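Local coordinates for separin (Saccharomyces cerevisiae, PDB 5U1T), which is a caspase-like cysteine protease that triggers chromosome segregation at the onset of anaphase by cleaving the MCD1/SCC1 subunit of cohesin, at residues E1454-M1459 with Q1476-K1481; R1424-F1429 with V1446-P1451; D160-L165 with L378-I383. All blocks are in the same frame, centred on the assembly; numbering follows the deposited sequence.

Contact 1. Residues E1454-M1459 with Q1476-K1481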
loop_
_atom_site.group_PDB
_atom_site.type_symbol
_atom_site.label_atom_id
_atom_site.label_comp_id
_atom_site.label_asym_id
_atom_site.label_seq_id
_atom_site.Cartn_x
_atom_site.Cartn_y
_atom_site.Cartn_z
ATOM N N GLU A 1454 15.663 15.765 34.570
ATOM C CA GLU A 1454 14.596 16.110 35.508
ATOM C C GLU A 1454 14.977 17.249 36.468
ATOM O O GLU A 1454 14.099 17.932 37.003
ATOM C CB GLU A 1454 14.171 14.873 36.310
ATOM C CG GLU A 1454 14.814 14.772 37.696
ATOM C CD GLU A 1454 14.333 13.566 38.489
ATOM O OE1 GLU A 1454 13.823 12.599 37.862
ATOM O OE2 GLU A 1454 14.468 13.586 39.744
ATOM N N THR A 1455 16.268 17.474 36.689
ATOM C CA THR A 1455 16.649 18.474 37.683
ATOM C C THR A 1455 16.652 19.883 37.076
ATOM O O THR A 1455 16.367 20.865 37.777
ATOM C CB THR A 1455 18.032 18.166 38.340
ATOM O OG1 THR A 1455 19.059 18.113 37.340
ATOM C CG2 THR A 1455 17.991 16.825 39.066
ATOM N N LEU A 1456 16.948 20.018 35.788
ATOM C CA LEU A 1456 16.890 21.369 35.251
ATOM C C LEU A 1456 15.483 21.661 34.734
ATOM O O LEU A 1456 15.104 22.815 34.589
ATOM C CB LEU A 1456 17.957 21.621 34.173
ATOM C CG LEU A 1456 18.256 20.643 33.050
ATOM C CD1 LEU A 1456 17.003 20.384 32.286
ATOM C CD2 LEU A 1456 19.327 21.215 32.135
ATOM N N LEU A 1457 14.701 20.617 34.476
ATOM C CA LEU A 1457 13.293 20.834 34.192
ATOM C C LEU A 1457 12.625 21.432 35.428
ATOM O O LEU A 1457 11.760 22.295 35.317
ATOM C CB LEU A 1457 12.608 19.537 33.768
ATOM C CG LEU A 1457 12.809 19.216 32.286
ATOM C CD1 LEU A 1457 12.045 17.985 31.902
ATOM C CD2 LEU A 1457 12.382 20.376 31.406
ATOM N N LYS A 1458 13.040 20.984 36.610
ATOM C CA LYS A 1458 12.484 21.539 37.839
ATOM C C LYS A 1458 13.186 22.862 38.095
ATOM O O LYS A 1458 12.572 23.802 38.584
ATOM C CB LYS A 1458 12.602 20.545 39.027
ATOM C CG LYS A 1458 13.788 20.690 40.011
ATOM C CD LYS A 1458 13.800 19.528 41.028
ATOM C CE LYS A 1458 13.480 18.189 40.320
ATOM N NZ LYS A 1458 13.691 16.913 41.100
ATOM N N MET A 1459 14.455 22.958 37.716
ATOM C CA MET A 1459 15.149 24.238 37.813
ATOM C C MET A 1459 14.404 25.320 37.050
ATOM O O MET A 1459 14.161 26.399 37.571
ATOM C CB MET A 1459 16.568 24.139 37.271
ATOM C CG MET A 1459 17.609 23.739 38.281
ATOM S SD MET A 1459 19.232 23.879 37.514
ATOM C CE MET A 1459 20.275 23.987 38.975
ATOM N N GLN A 1476 21.652 19.323 25.252
ATOM C CA GLN A 1476 22.310 18.051 25.472
ATOM C C GLN A 1476 21.901 17.418 26.820
ATOM O O GLN A 1476 22.239 16.268 27.095
ATOM C CB GLN A 1476 23.833 18.235 25.387
ATOM C CG GLN A 1476 24.423 19.206 26.421
ATOM C CD GLN A 1476 24.468 20.657 25.955
ATOM O OE1 GLN A 1476 23.453 21.238 25.582
ATOM N NE2 GLN A 1476 25.655 21.244 25.980
ATOM N N TYR A 1477 21.157 18.161 27.639
ATOM C CA TYR A 1477 20.707 17.667 28.943
ATOM C C TYR A 1477 19.184 17.683 29.096
ATOM O O TYR A 1477 18.665 17.215 30.100
ATOM C CB TYR A 1477 21.333 18.488 30.086
ATOM C CG TYR A 1477 22.812 18.741 29.923
ATOM C CD1 TYR A 1477 23.703 17.691 29.717
ATOM C CD2 TYR A 1477 23.312 20.030 29.937
ATOM C CE1 TYR A 1477 25.054 17.921 29.556
ATOM C CE2 TYR A 1477 24.655 20.271 29.774
ATOM C CZ TYR A 1477 25.522 19.218 29.587
ATOM O OH TYR A 1477 26.863 19.471 29.422
ATOM N N VAL A 1478 18.464 18.231 28.127
ATOM C CA VAL A 1478 17.006 18.252 28.204
ATOM C C VAL A 1478 16.409 18.486 26.832
ATOM O O VAL A 1478 16.860 19.353 26.087
ATOM C CB VAL A 1478 16.501 19.326 29.171
ATOM C CG1 VAL A 1478 17.049 20.690 28.800
ATOM C CG2 VAL A 1478 14.985 19.332 29.230
ATOM N N ARG A 1479 15.403 17.690 26.495
ATOM C CA ARG A 1479 14.849 17.687 25.151
ATOM C C ARG A 1479 14.011 18.921 24.880
ATOM O O ARG A 1479 13.403 19.478 25.797
ATOM C CB ARG A 1479 14.006 16.437 24.941
ATOM C CG ARG A 1479 14.800 15.150 25.001
ATOM C CD ARG A 1479 13.877 13.971 25.058
ATOM N NE ARG A 1479 13.328 13.767 26.394
ATOM C CZ ARG A 1479 12.259 13.018 26.642
ATOM N NH1 ARG A 1479 11.809 12.861 27.883
ATOM N NH2 ARG A 1479 11.633 12.433 25.630
ATOM N N SER A 1480 13.987 19.332 23.614
ATOM C CA SER A 1480 13.181 20.459 23.154
ATOM C C SER A 1480 11.729 20.290 23.619
ATOM O O SER A 1480 11.076 21.247 24.029
ATOM C CB SER A 1480 13.249 20.578 21.616
ATOM O OG SER A 1480 14.587 20.570 21.109
ATOM N N LYS A 1481 11.262 19.047 23.584
ATOM C CA LYS A 1481 9.865 18.680 23.827
ATOM C C LYS A 1481 9.318 19.045 25.193
ATOM O O LYS A 1481 8.176 19.487 25.312
ATOM C CB LYS A 1481 9.707 17.173 23.640
ATOM C CG LYS A 1481 10.335 16.671 22.361
ATOM C CD LYS A 1481 9.316 16.648 21.228
ATOM C CE LYS A 1481 8.149 15.702 21.537
ATOM N NZ LYS A 1481 7.231 15.542 20.367
#
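In the caspase-like catalytic domain, Leu1456 and Leu1457 of helix 1453-1461 pack on Val1478 and Tyr1477, which lie on the connection that follows strand 1465-1469. The helix links strand 1444-1447 to strand 1465-1469, so the contact sets a crossover helix against the chain just beyond the strand it leads into. The backbones are closest at Leu1457 and Val1478, whose CA atoms are 7.5 Å apart. All of the touching is apolar, and Val1478 and Leu1456 share most of it, the valine turning one methyl to each leucine. Its CG1 branch lies 3.5 Å from CD1 of Leu1456, the methyl that also comes up against Val1478 CB. With CG2 set anti to the backbone N, that second branch reaches Leu1457 instead, meeting its CD2 at 3.5 Å and its CG at 3.8 Å.

With CG between the backbone N and the carbonyl carbon (chi1 45°), Leu1456 points both methyls at this connection: CD1 lies on Val1478, and CD2 reaches the edge of the valine and, at 4.0 Å, CB of Tyr1477, whose side chain it crosses at about a right angle. Tyr1477 gives this contact its CB, while its ring leads off to pack among Pro1418, Pro1451 and Tyr1468.

Beyond the leucines, Ile1483 adds to the apolar cover of Val1478, and a salt bridge from Arg1479 NE to Glu1453 joins the same two elements at a polar site. Arg1479 is also the N-cap residue of the short helix 1480-1483, and the chain of another protein packs on it. Met1459, on Phe1466 and Ile1415, lays the helix on the sheet: a beta-alpha-beta crossover on the mostly parallel sheet of the caspase-like fold.

Contact 2. Residues R1424-F1429 with V1446-P1451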
loop_
_atom_site.group_PDB
_atom_site.type_symbol
_atom_site.label_atom_id
_atom_site.label_comp_id
_atom_site.label_asym_id
_atom_site.label_seq_id
_atom_site.Cartn_x
_atom_site.Cartn_y
_atom_site.Cartn_z
ATOM N N ARG A 1424 38.558 27.691 33.025
ATOM C CA ARG A 1424 38.892 29.064 33.435
ATOM C C ARG A 1424 37.617 29.819 33.776
ATOM O O ARG A 1424 37.587 30.668 34.671
ATOM C CB ARG A 1424 39.654 29.791 32.318
ATOM C CG ARG A 1424 40.465 31.036 32.717
ATOM C CD ARG A 1424 41.247 31.556 31.494
ATOM N NE ARG A 1424 41.598 30.451 30.587
ATOM C CZ ARG A 1424 41.154 30.310 29.334
ATOM N NH1 ARG A 1424 41.525 29.259 28.601
ATOM N NH2 ARG A 1424 40.351 31.219 28.812
ATOM N N THR A 1425 36.565 29.507 33.024
ATOM C CA THR A 1425 35.243 30.049 33.284
ATOM C C THR A 1425 34.803 29.580 34.659
ATOM O O THR A 1425 34.328 30.375 35.474
ATOM C CB THR A 1425 34.213 29.608 32.225
ATOM O OG1 THR A 1425 34.707 29.915 30.919
ATOM C CG2 THR A 1425 32.885 30.307 32.457
ATOM N N GLU A 1426 34.971 28.287 34.915
ATOM C CA GLU A 1426 34.637 27.762 36.226
ATOM C C GLU A 1426 35.394 28.529 37.297
ATOM O O GLU A 1426 34.797 28.936 38.281
ATOM C CB GLU A 1426 34.937 26.276 36.336
ATOM C CG GLU A 1426 34.418 25.681 37.641
ATOM C CD GLU A 1426 34.694 24.189 37.773
ATOM O OE1 GLU A 1426 33.884 23.371 37.283
ATOM O OE2 GLU A 1426 35.730 23.838 38.369
ATOM N N SER A 1427 36.687 28.760 37.079
ATOM C CA SER A 1427 37.512 29.505 38.039
ATOM C C SER A 1427 36.934 30.871 38.363
ATOM O O SER A 1427 36.902 31.273 39.529
ATOM C CB SER A 1427 38.941 29.692 37.519
ATOM O OG SER A 1427 39.528 28.464 37.130
ATOM N N LYS A 1428 36.485 31.581 37.332
ATOM C CA LYS A 1428 35.996 32.944 37.509
ATOM C C LYS A 1428 34.707 33.017 38.312
ATOM O O LYS A 1428 34.560 33.886 39.164
ATOM C CB LYS A 1428 35.777 33.630 36.157
ATOM C CG LYS A 1428 37.062 33.880 35.391
ATOM C CD LYS A 1428 36.806 34.536 34.055
ATOM C CE LYS A 1428 38.116 34.795 33.322
ATOM N NZ LYS A 1428 37.885 35.419 31.988
ATOM N N PHE A 1429 33.778 32.108 38.054
ATOM C CA PHE A 1429 32.443 32.244 38.626
ATOM C C PHE A 1429 32.184 31.347 39.829
ATOM O O PHE A 1429 31.184 31.529 40.528
ATOM C CB PHE A 1429 31.398 31.984 37.544
ATOM C CG PHE A 1429 31.357 33.053 36.501
ATOM C CD1 PHE A 1429 30.664 34.234 36.730
ATOM C CD2 PHE A 1429 32.038 32.899 35.305
ATOM C CE1 PHE A 1429 30.631 35.233 35.772
ATOM C CE2 PHE A 1429 32.011 33.902 34.337
ATOM C CZ PHE A 1429 31.305 35.068 34.571
ATOM N N VAL A 1446 24.788 23.552 39.814
ATOM C CA VAL A 1446 25.389 22.345 39.260
ATOM C C VAL A 1446 26.701 22.712 38.575
ATOM O O VAL A 1446 26.710 23.556 37.682
ATOM C CB VAL A 1446 24.453 21.658 38.269
ATOM C CG1 VAL A 1446 25.189 20.566 37.526
ATOM C CG2 VAL A 1446 23.235 21.122 38.995
ATOM N N MET A 1447 27.804 22.087 38.984
ATOM C CA MET A 1447 29.122 22.528 38.527
ATOM C C MET A 1447 30.116 21.397 38.215
ATOM O O MET A 1447 30.283 20.457 39.003
ATOM C CB MET A 1447 29.730 23.465 39.564
ATOM C CG MET A 1447 30.907 24.239 39.043
ATOM S SD MET A 1447 31.643 25.273 40.303
ATOM C CE MET A 1447 32.745 24.107 41.104
ATOM N N ASN A 1448 30.778 21.519 37.062
ATOM C CA ASN A 1448 31.685 20.495 36.530
ATOM C C ASN A 1448 30.983 19.151 36.475
ATOM O O ASN A 1448 31.609 18.097 36.514
ATOM C CB ASN A 1448 32.969 20.395 37.360
ATOM C CG ASN A 1448 34.033 19.542 36.685
ATOM O OD1 ASN A 1448 33.905 19.175 35.508
ATOM N ND2 ASN A 1448 35.085 19.213 37.429
ATOM N N GLU A 1449 29.664 19.212 36.347
ATOM C CA GLU A 1449 28.811 18.050 36.515
ATOM C C GLU A 1449 27.681 18.082 35.493
ATOM O O GLU A 1449 26.942 19.059 35.424
ATOM C CB GLU A 1449 28.260 18.026 37.947
ATOM C CG GLU A 1449 27.413 16.812 38.308
ATOM C CD GLU A 1449 26.858 16.896 39.728
ATOM O OE1 GLU A 1449 26.713 18.037 40.244
ATOM O OE2 GLU A 1449 26.583 15.824 40.330
ATOM N N LYS A 1450 27.561 17.031 34.688
ATOM C CA LYS A 1450 26.453 16.928 33.739
ATOM C C LYS A 1450 25.117 16.897 34.475
ATOM O O LYS A 1450 24.864 15.983 35.261
ATOM C CB LYS A 1450 26.590 15.681 32.863
ATOM C CG LYS A 1450 27.781 15.707 31.935
ATOM C CD LYS A 1450 27.801 14.478 31.044
ATOM C CE LYS A 1450 28.910 14.580 30.007
ATOM N NZ LYS A 1450 30.244 14.794 30.649
ATOM N N PRO A 1451 24.257 17.904 34.230
ATOM C CA PRO A 1451 22.944 17.918 34.881
ATOM C C PRO A 1451 21.986 16.942 34.206
ATOM O O PRO A 1451 22.015 16.832 32.988
ATOM C CB PRO A 1451 22.484 19.367 34.708
ATOM C CG PRO A 1451 23.154 19.822 33.446
ATOM C CD PRO A 1451 24.477 19.102 33.393
#
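This is a surface contact between an acidic helix side chain and the end of an edge strand with the residue after it, made by Glu1426 on one side and Met1447 and Asn1448 on the other. It lies inside a beta-alpha-beta unit: strand 1412-1416, helix 1423-1436 and strand 1444-1447, the last being an outermost strand of the six-stranded sheet within this chain. The backbones come closest at Glu1426 and Asn1448, with 7.8 Å between their CA atoms.

On the helix side Glu1426 does all the touching. Its CG is anti to the backbone N (chi1 -172°) and the chain runs on straight, which carries the carboxylate across to the strand. There it meets Met1447 at about a right angle. The thioether passes across the stem of the glutamate: Met1447 SD is 3.9 Å from Glu1426 CG, and Met1447 CE is the same 3.9 Å from Glu1426 CD. The bend of the methionine at chi3 (85°) turns this methyl back beside the carboxylate carbon.

The two carboxylate oxygens have different surroundings. OE2 forms a salt bridge with Lys1430, one turn further along the same helix, and this is the main polar partner of the glutamate. OE1 faces the strand and receives a weak hydrogen bond from Asn1417 ND2, in the connection between the first strand and the helix.

Asn1448, the first residue past the strand, has positive phi, yet its backbone still bonds to Leu1416 of the neighbouring strand. The Met1447 side chain also rests on Leu1416, while Phe1429, a turn after the glutamate, packs on Leu1416 and Ile1469 beneath the helix. Asn1448 meets the carboxylate with its CB, its amide plane turned 59° from that of the carboxylate, and Glu1426 OE1 lies 3.6 Å from Met1447 CG and 3.1 Å from Asn1448 CB.

Contact 3. Residues D160-L165 with L378-I383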
loop_
_atom_site.group_PDB
_atom_site.type_symbol
_atom_site.label_atom_id
_atom_site.label_comp_id
_atom_site.label_asym_id
_atom_site.label_seq_id
_atom_site.Cartn_x
_atom_site.Cartn_y
_atom_site.Cartn_z
ATOM N N ASP A 160 -24.034 -59.657 -19.995
ATOM C CA ASP A 160 -23.671 -58.983 -21.240
ATOM C C ASP A 160 -24.049 -57.497 -21.276
ATOM O O ASP A 160 -23.360 -56.702 -21.916
ATOM C CB ASP A 160 -24.324 -59.698 -22.425
ATOM C CG ASP A 160 -25.823 -59.845 -22.261
ATOM O OD1 ASP A 160 -26.398 -59.227 -21.337
ATOM O OD2 ASP A 160 -26.428 -60.579 -23.064
ATOM N N LYS A 161 -25.143 -57.131 -20.607
ATOM C CA LYS A 161 -25.578 -55.738 -20.534
ATOM C C LYS A 161 -24.500 -54.840 -19.943
ATOM O O LYS A 161 -24.367 -53.666 -20.305
ATOM C CB LYS A 161 -26.855 -55.617 -19.706
ATOM C CG LYS A 161 -28.105 -55.717 -20.528
ATOM C CD LYS A 161 -29.197 -56.467 -19.801
ATOM C CE LYS A 161 -30.217 -55.526 -19.184
ATOM N NZ LYS A 161 -31.466 -56.269 -18.789
ATOM N N ARG A 162 -23.728 -55.403 -19.026
ATOM C CA ARG A 162 -22.721 -54.642 -18.324
ATOM C C ARG A 162 -21.355 -54.786 -18.963
ATOM O O ARG A 162 -20.643 -53.797 -19.134
ATOM C CB ARG A 162 -22.670 -55.074 -16.867
ATOM C CG ARG A 162 -21.388 -54.716 -16.188
ATOM C CD ARG A 162 -21.412 -55.139 -14.749
ATOM N NE ARG A 162 -20.161 -54.813 -14.087
ATOM C CZ ARG A 162 -19.875 -55.131 -12.832
ATOM N NH1 ARG A 162 -18.707 -54.777 -12.314
ATOM N NH2 ARG A 162 -20.756 -55.788 -12.094
ATOM N N TYR A 163 -20.976 -56.004 -19.331
ATOM C CA TYR A 163 -19.613 -56.188 -19.815
ATOM C C TYR A 163 -19.453 -55.921 -21.307
ATOM O O TYR A 163 -18.339 -55.695 -21.773
ATOM C CB TYR A 163 -19.110 -57.591 -19.489
ATOM C CG TYR A 163 -19.139 -57.901 -18.016
ATOM C CD1 TYR A 163 -18.454 -57.100 -17.098
ATOM C CD2 TYR A 163 -19.851 -59.003 -17.537
ATOM C CE1 TYR A 163 -18.483 -57.382 -15.739
ATOM C CE2 TYR A 163 -19.885 -59.296 -16.187
ATOM C CZ TYR A 163 -19.202 -58.481 -15.295
ATOM O OH TYR A 163 -19.255 -58.788 -13.960
ATOM N N LEU A 164 -20.550 -55.932 -22.053
ATOM C CA LEU A 164 -20.454 -55.952 -23.512
ATOM C C LEU A 164 -21.337 -54.946 -24.227
ATOM O O LEU A 164 -20.869 -54.179 -25.068
ATOM C CB LEU A 164 -20.798 -57.345 -24.032
ATOM C CG LEU A 164 -19.649 -58.261 -24.444
ATOM C CD1 LEU A 164 -18.956 -57.705 -25.657
ATOM C CD2 LEU A 164 -18.660 -58.402 -23.333
ATOM N N LEU A 165 -22.623 -54.970 -23.900
ATOM C CA LEU A 165 -23.640 -54.266 -24.672
ATOM C C LEU A 165 -23.786 -52.826 -24.225
ATOM O O LEU A 165 -24.858 -52.397 -23.798
ATOM C CB LEU A 165 -24.985 -54.998 -24.561
ATOM C CG LEU A 165 -24.939 -56.502 -24.843
ATOM C CD1 LEU A 165 -26.303 -57.131 -24.672
ATOM C CD2 LEU A 165 -24.393 -56.787 -26.231
ATOM N N LEU A 378 -22.680 -56.966 -2.746
ATOM C CA LEU A 378 -23.677 -55.905 -2.813
ATOM C C LEU A 378 -23.238 -54.746 -3.713
ATOM O O LEU A 378 -24.062 -54.158 -4.423
ATOM C CB LEU A 378 -23.988 -55.380 -1.407
ATOM C CG LEU A 378 -24.847 -56.271 -0.504
ATOM C CD1 LEU A 378 -24.960 -55.693 0.898
ATOM C CD2 LEU A 378 -26.216 -56.468 -1.114
ATOM N N SER A 379 -21.951 -54.407 -3.672
ATOM C CA SER A 379 -21.416 -53.335 -4.509
ATOM C C SER A 379 -21.517 -53.706 -5.981
ATOM O O SER A 379 -21.781 -52.866 -6.843
ATOM C CB SER A 379 -19.964 -53.027 -4.135
ATOM O OG SER A 379 -19.129 -54.157 -4.293
ATOM N N GLU A 380 -21.313 -54.987 -6.251
ATOM C CA GLU A 380 -21.432 -55.511 -7.597
ATOM C C GLU A 380 -22.872 -55.410 -8.098
ATOM O O GLU A 380 -23.104 -55.188 -9.286
ATOM C CB GLU A 380 -20.942 -56.961 -7.641
ATOM C CG GLU A 380 -19.434 -57.077 -7.642
ATOM C CD GLU A 380 -18.807 -56.208 -8.720
ATOM O OE1 GLU A 380 -17.867 -55.438 -8.406
ATOM O OE2 GLU A 380 -19.260 -56.286 -9.884
ATOM N N ILE A 381 -23.833 -55.570 -7.194
ATOM C CA ILE A 381 -25.234 -55.424 -7.557
ATOM C C ILE A 381 -25.500 -53.999 -8.030
ATOM O O ILE A 381 -26.151 -53.785 -9.053
ATOM C CB ILE A 381 -26.174 -55.776 -6.377
ATOM C CG1 ILE A 381 -26.274 -57.295 -6.208
ATOM C CG2 ILE A 381 -27.557 -55.192 -6.603
ATOM C CD1 ILE A 381 -27.475 -57.910 -6.896
ATOM N N CYS A 382 -24.966 -53.029 -7.295
ATOM C CA CYS A 382 -25.147 -51.628 -7.646
ATOM C C CYS A 382 -24.596 -51.299 -9.023
ATOM O O CYS A 382 -25.177 -50.503 -9.740
ATOM C CB CYS A 382 -24.504 -50.734 -6.597
ATOM S SG CYS A 382 -25.314 -50.887 -5.006
ATOM N N ILE A 383 -23.491 -51.918 -9.409
ATOM C CA ILE A 383 -22.960 -51.690 -10.745
ATOM C C ILE A 383 -23.796 -52.407 -11.828
ATOM O O ILE A 383 -23.915 -51.913 -12.949
ATOM C CB ILE A 383 -21.488 -52.120 -10.816
ATOM C CG1 ILE A 383 -20.695 -51.396 -9.733
ATOM C CG2 ILE A 383 -20.892 -51.822 -12.180
ATOM C CD1 ILE A 383 -19.278 -51.839 -9.639
#
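Arg162 in the short helix 160-163 and Ile383 near the end of helix 365-384 mark the closest backbone approach, 8.1 Å between their CA atoms. The arginine crosses this gap fully stretched, CG anti to the backbone N and the chain extended as far as NE. Its guanidinium takes hold of Glu380 end-on, with two nitrogens on a single oxygen: Arg162 NH2 to Glu380 OE2 is 2.7 Å, met nearly along the C-O bond, and Arg162 NH1 reaches the same oxygen on its syn side at 2.9 Å, the bonds bent at 148° and 137°. Glu380 OE2 stays close to the guanidinium plane, and the carboxylate is tilted from that plane by just 18°. Ile383 lays its CG2 over the centre of one guanidinium face, 3.5 Å from Arg162 CZ, while Tyr163 OH lies above the opposite face, offset to the rim.

Asp120 at NH1 and Asp384 at NH2 complete three carboxylates round the guanidinium, which probably offset the nearby charge of Arg334 as well. Replacing Arg162 by an alanine is likely to take from Glu380 OE2 both of these N-H donors and to open a gap beside Ile383 CG2. Through these bridges the arginine joins helix 160-163, the loop with Asp120 and the C-terminal end of helix 365-384, which packs in turn against helices 319-336, 342-357 and 388-404.

Overall arrangement
Contacts 1 and 2 are neighbours in one protease domain, their centres 18 Å apart, and strand 1444-1447 is followed in the chain by helix 1453-1461. They touch directly: Tyr1477 CB lies 3.4 Å from Pro1451 O, and Met1459 CE is 4.1 Å from Val1446 CG2. Contact 1 is the one nearer the catalytic centre, with the Tyr1477 side chain about 12 Å from that of Cys1497, probably the catalytic cysteine; contact 2 lies away from it, at the sheet's edge. Contact 3 belongs to the far end of this long molecule, on the opposite side of the chain's centre, its centre about 95 Å from that of contact 1 and about 109 Å from that of contact 2.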